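Long-range contact in DnaJ homolog subfamily C member 3 (Mus musculus, PDB 3IEG), which acts as an endoplasmic reticulum co-chaperone in the unfolded protein response, binding misfolded proteins, stimulating the HSPA8 ATPase and restraining the GCN2 kinase: residues T71-L82 and E106-A117. Residues are numbered along the deposited sequence; the frame is centred on the assembly and turned at random.
Sequences TAARLQRGHLLL and EEKEAESQLVKA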
ATOM      1  N   THR A  71     -17.271 -31.692  17.383  1.00 37.55           N
ATOM      2  CA  THR A  71     -15.913 -31.254  17.588  1.00 36.11           C
ATOM      3  C   THR A  71     -15.145 -30.820  16.319  1.00 35.12           C
ATOM      4  O   THR A  71     -14.441 -29.820  16.341  1.00 35.42           O
ATOM      5  CB  THR A  71     -15.139 -32.193  18.552  1.00 35.79           C
ATOM      6  OG1 THR A  71     -13.818 -32.449  18.053  1.00 36.61           O
ATOM      7  CG2 THR A  71     -15.888 -33.493  18.778  1.00 35.76           C
ATOM      8  N   ALA A  72     -15.321 -31.542  15.217  1.00 34.22           N
ATOM      9  CA  ALA A  72     -14.598 -31.254  13.964  1.00 33.13           C
ATOM     10  C   ALA A  72     -14.828 -29.841  13.417  1.00 32.30           C
ATOM     11  O   ALA A  72     -13.901 -29.205  12.942  1.00 32.31           O
ATOM     12  CB  ALA A  72     -14.921 -32.295  12.902  1.00 32.84           C
ATOM     13  N   ALA A  73     -16.061 -29.358  13.499  1.00 31.62           N
ATOM     14  CA  ALA A  73     -16.403 -28.037  13.003  1.00 31.02           C
ATOM     15  C   ALA A  73     -15.815 -26.941  13.871  1.00 30.52           C
ATOM     16  O   ALA A  73     -15.396 -25.898  13.358  1.00 30.58           O
ATOM     17  CB  ALA A  73     -17.902 -27.881  12.904  1.00 31.26           C
ATOM     18  N   ARG A  74     -15.788 -27.172  15.181  1.00 29.89           N
ATOM     19  CA  ARG A  74     -15.224 -26.209  16.108  1.00 29.45           C
ATOM     20  C   ARG A  74     -13.710 -26.144  15.946  1.00 28.79           C
ATOM     21  O   ARG A  74     -13.127 -25.063  15.982  1.00 28.16           O
ATOM     22  CB  ARG A  74     -15.623 -26.522  17.548  1.00 29.41           C
ATOM     23  CG  ARG A  74     -15.102 -25.502  18.543  1.00 30.35           C
ATOM     24  CD  ARG A  74     -15.560 -25.743  19.966  1.00 30.70           C
ATOM     25  NE  ARG A  74     -16.754 -24.962  20.278  1.00 34.24           N
ATOM     26  CZ  ARG A  74     -17.883 -25.509  20.689  1.00 35.11           C
ATOM     27  NH1 ARG A  74     -17.947 -26.817  20.846  1.00 37.03           N
ATOM     28  NH2 ARG A  74     -18.939 -24.768  20.946  1.00 36.74           N
ATOM     29  N   LEU A  75     -13.071 -27.288  15.737  1.00 28.41           N
ATOM     30  CA  LEU A  75     -11.643 -27.267  15.489  1.00 28.46           C
ATOM     31  C   LEU A  75     -11.328 -26.381  14.283  1.00 28.91           C
ATOM     32  O   LEU A  75     -10.420 -25.550  14.342  1.00 28.91           O
ATOM     33  CB  LEU A  75     -11.087 -28.673  15.305  1.00 28.42           C
ATOM     34  CG  LEU A  75      -9.592 -28.750  14.957  1.00 28.15           C
ATOM     35  CD1 LEU A  75      -8.720 -28.186  16.063  1.00 27.66           C
ATOM     36  CD2 LEU A  75      -9.180 -30.175  14.640  1.00 28.47           C
ATOM     37  N   GLN A  76     -12.103 -26.536  13.207  1.00 28.89           N
ATOM     38  CA  GLN A  76     -11.898 -25.750  11.987  1.00 28.88           C
ATOM     39  C   GLN A  76     -12.075 -24.248  12.217  1.00 28.79           C
ATOM     40  O   GLN A  76     -11.273 -23.443  11.742  1.00 29.04           O
ATOM     41  CB  GLN A  76     -12.799 -26.244  10.835  1.00 29.02           C
ATOM     42  CG  GLN A  76     -12.470 -27.646  10.284  1.00 29.13           C
ATOM     43  CD  GLN A  76     -10.994 -27.841   9.966  1.00 30.65           C
ATOM     44  OE1 GLN A  76     -10.329 -26.944   9.456  1.00 32.80           O
ATOM     45  NE2 GLN A  76     -10.479 -29.019  10.268  1.00 32.15           N
ATOM     46  N   ARG A  77     -13.113 -23.868  12.956  1.00 28.81           N
ATOM     47  CA  ARG A  77     -13.333 -22.454  13.276  1.00 28.56           C
ATOM     48  C   ARG A  77     -12.182 -21.874  14.088  1.00 28.34           C
ATOM     49  O   ARG A  77     -11.753 -20.746  13.840  1.00 29.07           O
ATOM     50  CB  ARG A  77     -14.658 -22.235  14.003  1.00 28.52           C
ATOM     51  CG  ARG A  77     -14.963 -20.765  14.185  1.00 28.49           C
ATOM     52  CD  ARG A  77     -16.331 -20.515  14.758  1.00 27.39           C
ATOM     53  NE  ARG A  77     -16.387 -20.920  16.149  1.00 26.66           N
ATOM     54  CZ  ARG A  77     -17.468 -20.806  16.895  1.00 26.47           C
ATOM     55  NH1 ARG A  77     -18.571 -20.291  16.376  1.00 26.72           N
ATOM     56  NH2 ARG A  77     -17.441 -21.207  18.152  1.00 26.76           N
ATOM     57  N   GLY A  78     -11.688 -22.650  15.046  1.00 27.91           N
ATOM     58  CA  GLY A  78     -10.502 -22.293  15.812  1.00 27.48           C
ATOM     59  C   GLY A  78      -9.316 -21.941  14.935  1.00 27.51           C
ATOM     60  O   GLY A  78      -8.620 -20.962  15.191  1.00 28.10           O
ATOM     61  N   HIS A  79      -9.079 -22.728  13.897  1.00 27.55           N
ATOM     62  CA  HIS A  79      -8.018 -22.413  12.942  1.00 27.58           C
ATOM     63  C   HIS A  79      -8.209 -21.036  12.294  1.00 27.08           C
ATOM     64  O   HIS A  79      -7.257 -20.257  12.205  1.00 27.23           O
ATOM     65  CB  HIS A  79      -7.896 -23.491  11.855  1.00 27.71           C
ATOM     66  CG  HIS A  79      -7.473 -24.830  12.369  1.00 29.07           C
ATOM     67  ND1 HIS A  79      -6.472 -24.987  13.304  1.00 30.98           N
ATOM     68  CD2 HIS A  79      -7.916 -26.075  12.080  1.00 30.15           C
ATOM     69  CE1 HIS A  79      -6.324 -26.270  13.577  1.00 30.72           C
ATOM     70  NE2 HIS A  79      -7.184 -26.953  12.843  1.00 30.76           N
ATOM     71  N   LEU A  80      -9.430 -20.746  11.849  1.00 26.25           N
ATOM     72  CA  LEU A  80      -9.692 -19.510  11.123  1.00 25.65           C
ATOM     73  C   LEU A  80      -9.564 -18.328  12.056  1.00 25.44           C
ATOM     74  O   LEU A  80      -8.969 -17.330  11.680  1.00 25.66           O
ATOM     75  CB  LEU A  80     -11.069 -19.517  10.415  1.00 25.57           C
ATOM     76  CG  LEU A  80     -11.361 -20.628   9.391  1.00 24.40           C
ATOM     77  CD1 LEU A  80     -12.781 -20.539   8.818  1.00 23.26           C
ATOM     78  CD2 LEU A  80     -10.336 -20.610   8.285  1.00 23.21           C
ATOM     79  N   LEU A  81     -10.104 -18.453  13.269  1.00 25.16           N
ATOM     80  CA  LEU A  81      -9.978 -17.405  14.298  1.00 25.24           C
ATOM     81  C   LEU A  81      -8.524 -17.077  14.632  1.00 25.29           C
ATOM     82  O   LEU A  81      -8.149 -15.910  14.686  1.00 25.58           O
ATOM     83  CB  LEU A  81     -10.738 -17.780  15.581  1.00 25.01           C
ATOM     84  CG  LEU A  81     -12.261 -17.929  15.473  1.00 24.92           C
ATOM     85  CD1 LEU A  81     -12.855 -18.724  16.643  1.00 23.44           C
ATOM     86  CD2 LEU A  81     -12.937 -16.578  15.315  1.00 24.12           C
ATOM     87  N   LEU A  82      -7.703 -18.095  14.852  1.00 25.28           N
ATOM     88  CA  LEU A  82      -6.284 -17.858  15.088  1.00 25.48           C
ATOM     89  C   LEU A  82      -5.646 -17.065  13.943  1.00 25.85           C
ATOM     90  O   LEU A  82      -4.874 -16.146  14.182  1.00 25.53           O
ATOM     91  CB  LEU A  82      -5.546 -19.177  15.311  1.00 25.38           C
ATOM     92  CG  LEU A  82      -4.031 -19.161  15.516  1.00 25.17           C
ATOM     93  CD1 LEU A  82      -3.601 -18.231  16.643  1.00 25.01           C
ATOM     94  CD2 LEU A  82      -3.567 -20.567  15.797  1.00 25.37           C
ATOM     95  N   GLU A 106      -7.695 -34.740  16.378  1.00 43.08           N
ATOM     96  CA  GLU A 106      -8.259 -33.489  16.853  1.00 42.89           C
ATOM     97  C   GLU A 106      -7.642 -33.013  18.172  1.00 42.98           C
ATOM     98  O   GLU A 106      -7.376 -31.824  18.336  1.00 42.84           O
ATOM     99  CB  GLU A 106      -9.777 -33.611  16.975  1.00 42.66           C
ATOM    100  CG  GLU A 106     -10.462 -33.526  15.643  1.00 42.50           C
ATOM    101  CD  GLU A 106     -11.857 -34.089  15.639  1.00 42.60           C
ATOM    102  OE1 GLU A 106     -12.277 -34.744  16.612  1.00 42.95           O
ATOM    103  OE2 GLU A 106     -12.543 -33.869  14.631  1.00 42.97           O
ATOM    104  N   GLU A 107      -7.403 -33.936  19.097  1.00 43.32           N
ATOM    105  CA  GLU A 107      -6.753 -33.594  20.362  1.00 43.84           C
ATOM    106  C   GLU A 107      -5.344 -33.006  20.152  1.00 44.13           C
ATOM    107  O   GLU A 107      -5.032 -31.971  20.729  1.00 43.97           O
ATOM    108  CB  GLU A 107      -6.731 -34.789  21.334  1.00 43.67           C
ATOM    109  CG  GLU A 107      -6.162 -34.468  22.732  1.00 43.69           C
ATOM    110  CD  GLU A 107      -6.108 -35.668  23.669  1.00 44.09           C
ATOM    111  OE1 GLU A 107      -6.553 -36.776  23.287  1.00 45.70           O
ATOM    112  OE2 GLU A 107      -5.620 -35.502  24.808  1.00 44.98           O
ATOM    113  N   LYS A 108      -4.518 -33.650  19.322  1.00 44.86           N
ATOM    114  CA  LYS A 108      -3.152 -33.166  19.059  1.00 45.43           C
ATOM    115  C   LYS A 108      -3.137 -31.809  18.352  1.00 45.13           C
ATOM    116  O   LYS A 108      -2.343 -30.937  18.708  1.00 45.32           O
ATOM    117  CB  LYS A 108      -2.305 -34.190  18.268  1.00 45.52           C
ATOM    118  CG  LYS A 108      -0.821 -33.746  18.082  1.00 46.14           C
ATOM    119  CD  LYS A 108       0.075 -34.755  17.330  1.00 47.06           C
ATOM    120  CE  LYS A 108       0.781 -35.736  18.296  1.00 50.20           C
ATOM    121  NZ  LYS A 108      -0.091 -36.900  18.691  1.00 50.86           N
ATOM    122  N   GLU A 109      -4.015 -31.648  17.359  1.00 44.94           N
ATOM    123  CA  GLU A 109      -4.165 -30.390  16.606  1.00 44.75           C
ATOM    124  C   GLU A 109      -4.554 -29.219  17.532  1.00 44.03           C
ATOM    125  O   GLU A 109      -3.966 -28.141  17.448  1.00 44.10           O
ATOM    126  CB  GLU A 109      -5.182 -30.563  15.463  1.00 44.62           C
ATOM    127  CG  GLU A 109      -4.792 -29.900  14.145  1.00 45.31           C
ATOM    128  CD  GLU A 109      -5.585 -30.425  12.923  1.00 45.84           C
ATOM    129  OE1 GLU A 109      -6.180 -29.591  12.200  1.00 46.56           O
ATOM    130  OE2 GLU A 109      -5.603 -31.659  12.669  1.00 46.76           O
ATOM    131  N   ALA A 110      -5.508 -29.452  18.436  1.00 43.05           N
ATOM    132  CA  ALA A 110      -5.964 -28.430  19.372  1.00 42.44           C
ATOM    133  C   ALA A 110      -4.931 -28.059  20.435  1.00 42.38           C
ATOM    134  O   ALA A 110      -4.826 -26.893  20.804  1.00 42.55           O
ATOM    135  CB  ALA A 110      -7.268 -28.836  20.015  1.00 42.20           C
ATOM    136  N   GLU A 111      -4.174 -29.037  20.931  1.00 42.16           N
ATOM    137  CA  GLU A 111      -3.094 -28.763  21.892  1.00 41.87           C
ATOM    138  C   GLU A 111      -1.976 -27.972  21.219  1.00 41.04           C
ATOM    139  O   GLU A 111      -1.401 -27.049  21.807  1.00 40.74           O
ATOM    140  CB  GLU A 111      -2.525 -30.059  22.491  1.00 42.04           C
ATOM    141  CG  GLU A 111      -3.503 -30.843  23.360  1.00 44.11           C
ATOM    142  CD  GLU A 111      -3.645 -30.311  24.785  1.00 48.08           C
ATOM    143  OE1 GLU A 111      -4.082 -31.101  25.660  1.00 49.90           O
ATOM    144  OE2 GLU A 111      -3.330 -29.120  25.045  1.00 49.11           O
ATOM    145  N   SER A 112      -1.684 -28.350  19.981  1.00 40.18           N
ATOM    146  CA  SER A 112      -0.685 -27.679  19.169  1.00 39.56           C
ATOM    147  C   SER A 112      -1.084 -26.211  18.911  1.00 39.20           C
ATOM    148  O   SER A 112      -0.240 -25.301  18.966  1.00 38.97           O
ATOM    149  CB  SER A 112      -0.515 -28.441  17.861  1.00 39.49           C
ATOM    150  OG  SER A 112       0.377 -27.776  16.999  1.00 40.84           O
ATOM    151  N   GLN A 113      -2.374 -25.987  18.658  1.00 38.23           N
ATOM    152  CA  GLN A 113      -2.874 -24.649  18.399  1.00 37.40           C
ATOM    153  C   GLN A 113      -2.997 -23.797  19.671  1.00 37.39           C
ATOM    154  O   GLN A 113      -2.951 -22.570  19.594  1.00 37.62           O
ATOM    155  CB  GLN A 113      -4.201 -24.708  17.643  1.00 37.33           C
ATOM    156  CG  GLN A 113      -4.131 -25.258  16.208  1.00 35.71           C
ATOM    157  CD  GLN A 113      -3.410 -24.331  15.254  1.00 35.61           C
ATOM    158  OE1 GLN A 113      -2.189 -24.201  15.301  1.00 34.72           O
ATOM    159  NE2 GLN A 113      -4.163 -23.689  14.366  1.00 35.31           N
ATOM    160  N   LEU A 114      -3.134 -24.436  20.833  1.00 36.87           N
ATOM    161  CA  LEU A 114      -3.179 -23.708  22.106  1.00 36.50           C
ATOM    162  C   LEU A 114      -1.809 -23.234  22.546  1.00 36.51           C
ATOM    163  O   LEU A 114      -1.693 -22.183  23.182  1.00 36.24           O
ATOM    164  CB  LEU A 114      -3.835 -24.523  23.231  1.00 36.22           C
ATOM    165  CG  LEU A 114      -5.368 -24.555  23.306  1.00 35.30           C
ATOM    166  CD1 LEU A 114      -5.786 -25.480  24.423  1.00 35.49           C
ATOM    167  CD2 LEU A 114      -6.010 -23.178  23.508  1.00 33.29           C
ATOM    168  N   VAL A 115      -0.773 -24.006  22.214  1.00 36.66           N
ATOM    169  CA  VAL A 115       0.594 -23.576  22.500  1.00 36.58           C
ATOM    170  C   VAL A 115       0.865 -22.327  21.678  1.00 36.76           C
ATOM    171  O   VAL A 115       1.322 -21.317  22.216  1.00 37.01           O
ATOM    172  CB  VAL A 115       1.649 -24.666  22.204  1.00 36.75           C
ATOM    173  CG1 VAL A 115       3.074 -24.090  22.286  1.00 36.39           C
ATOM    174  CG2 VAL A 115       1.489 -25.845  23.165  1.00 36.45           C
ATOM    175  N   LYS A 116       0.523 -22.391  20.393  1.00 36.49           N
ATOM    176  CA  LYS A 116       0.798 -21.307  19.472  1.00 36.86           C
ATOM    177  C   LYS A 116      -0.016 -20.036  19.720  1.00 36.67           C
ATOM    178  O   LYS A 116       0.508 -18.938  19.555  1.00 36.50           O
ATOM    179  CB  LYS A 116       0.616 -21.767  18.032  1.00 37.17           C
ATOM    180  CG  LYS A 116       1.469 -20.985  17.058  1.00 38.34           C
ATOM    181  CD  LYS A 116       1.093 -21.318  15.637  1.00 42.83           C
ATOM    182  CE  LYS A 116       1.554 -22.725  15.227  1.00 44.17           C
ATOM    183  NZ  LYS A 116       1.547 -22.863  13.739  1.00 44.17           N
ATOM    184  N   ALA A 117      -1.286 -20.186  20.095  1.00 36.46           N
ATOM    185  CA  ALA A 117      -2.150 -19.047  20.414  1.00 36.37           C
ATOM    186  C   ALA A 117      -1.572 -18.266  21.583  1.00 36.72           C
ATOM    187  O   ALA A 117      -1.503 -17.037  21.568  1.00 36.33           O
ATOM    188  CB  ALA A 117      -3.551 -19.521  20.745  1.00 35.81           C
TER
HETATM  189  O   HOH W   1      -7.509 -29.351  10.145  1.00 37.85           O
HETATM  190  O   HOH W   2      -4.619 -21.577  12.363  1.00 33.19           O
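H79 bridges two residues of the facing helix, E109 and Q113. Its NE2 donates to E109 OE1 at 2.9 Å. The carboxylate oxygen is met on its anti side, and the ring and carboxylate planes are close to parallel. On the other nitrogen, ND1 accepts from Q113 NE2, also at 2.9 Å. This donor lies near the ring plane, but the amide is turned 53° against the ring. Q113 reaches it because its chain bends at chi2. Both bonds are well off straight.

The packed part sets L75 and L82 against A110 and A117, with H79 and the chains of E106 and Q113 beside them. Both leucines carry CG anti to the backbone N (chi1 177°), which sends their branches across. L75 CD1 meets A110 CB at 4.3 Å, and its CD2 lies against E106 CG. L82 CD2 lies over the face of the Q113 amide. F94 of helix 87-98 also touches Q113.

The looser edge holds E109 and the waters. One water links Q113 NE2 to H79 O. A second is placed between Q76 NE2 and E109 OE1. At the start of the segments T71 OG1 bonds only weakly to E106 OE1, which also accepts from S103 N.

The segment axes run in the same direction, 24° apart, and come within 10.8 Å. Helix 71-84 opens TPR 3 and packs on the long helix after that repeat, consistent with the parallel first helices of TPR arrays. With an alanine in place of H79, E109 and Q113 would probably lose their shared partner, and the amide would be less firmly fixed. As modelled, the bonds are consistent with a neutral imidazole protonated on NE2, although the carboxylate would tend to favour a second proton.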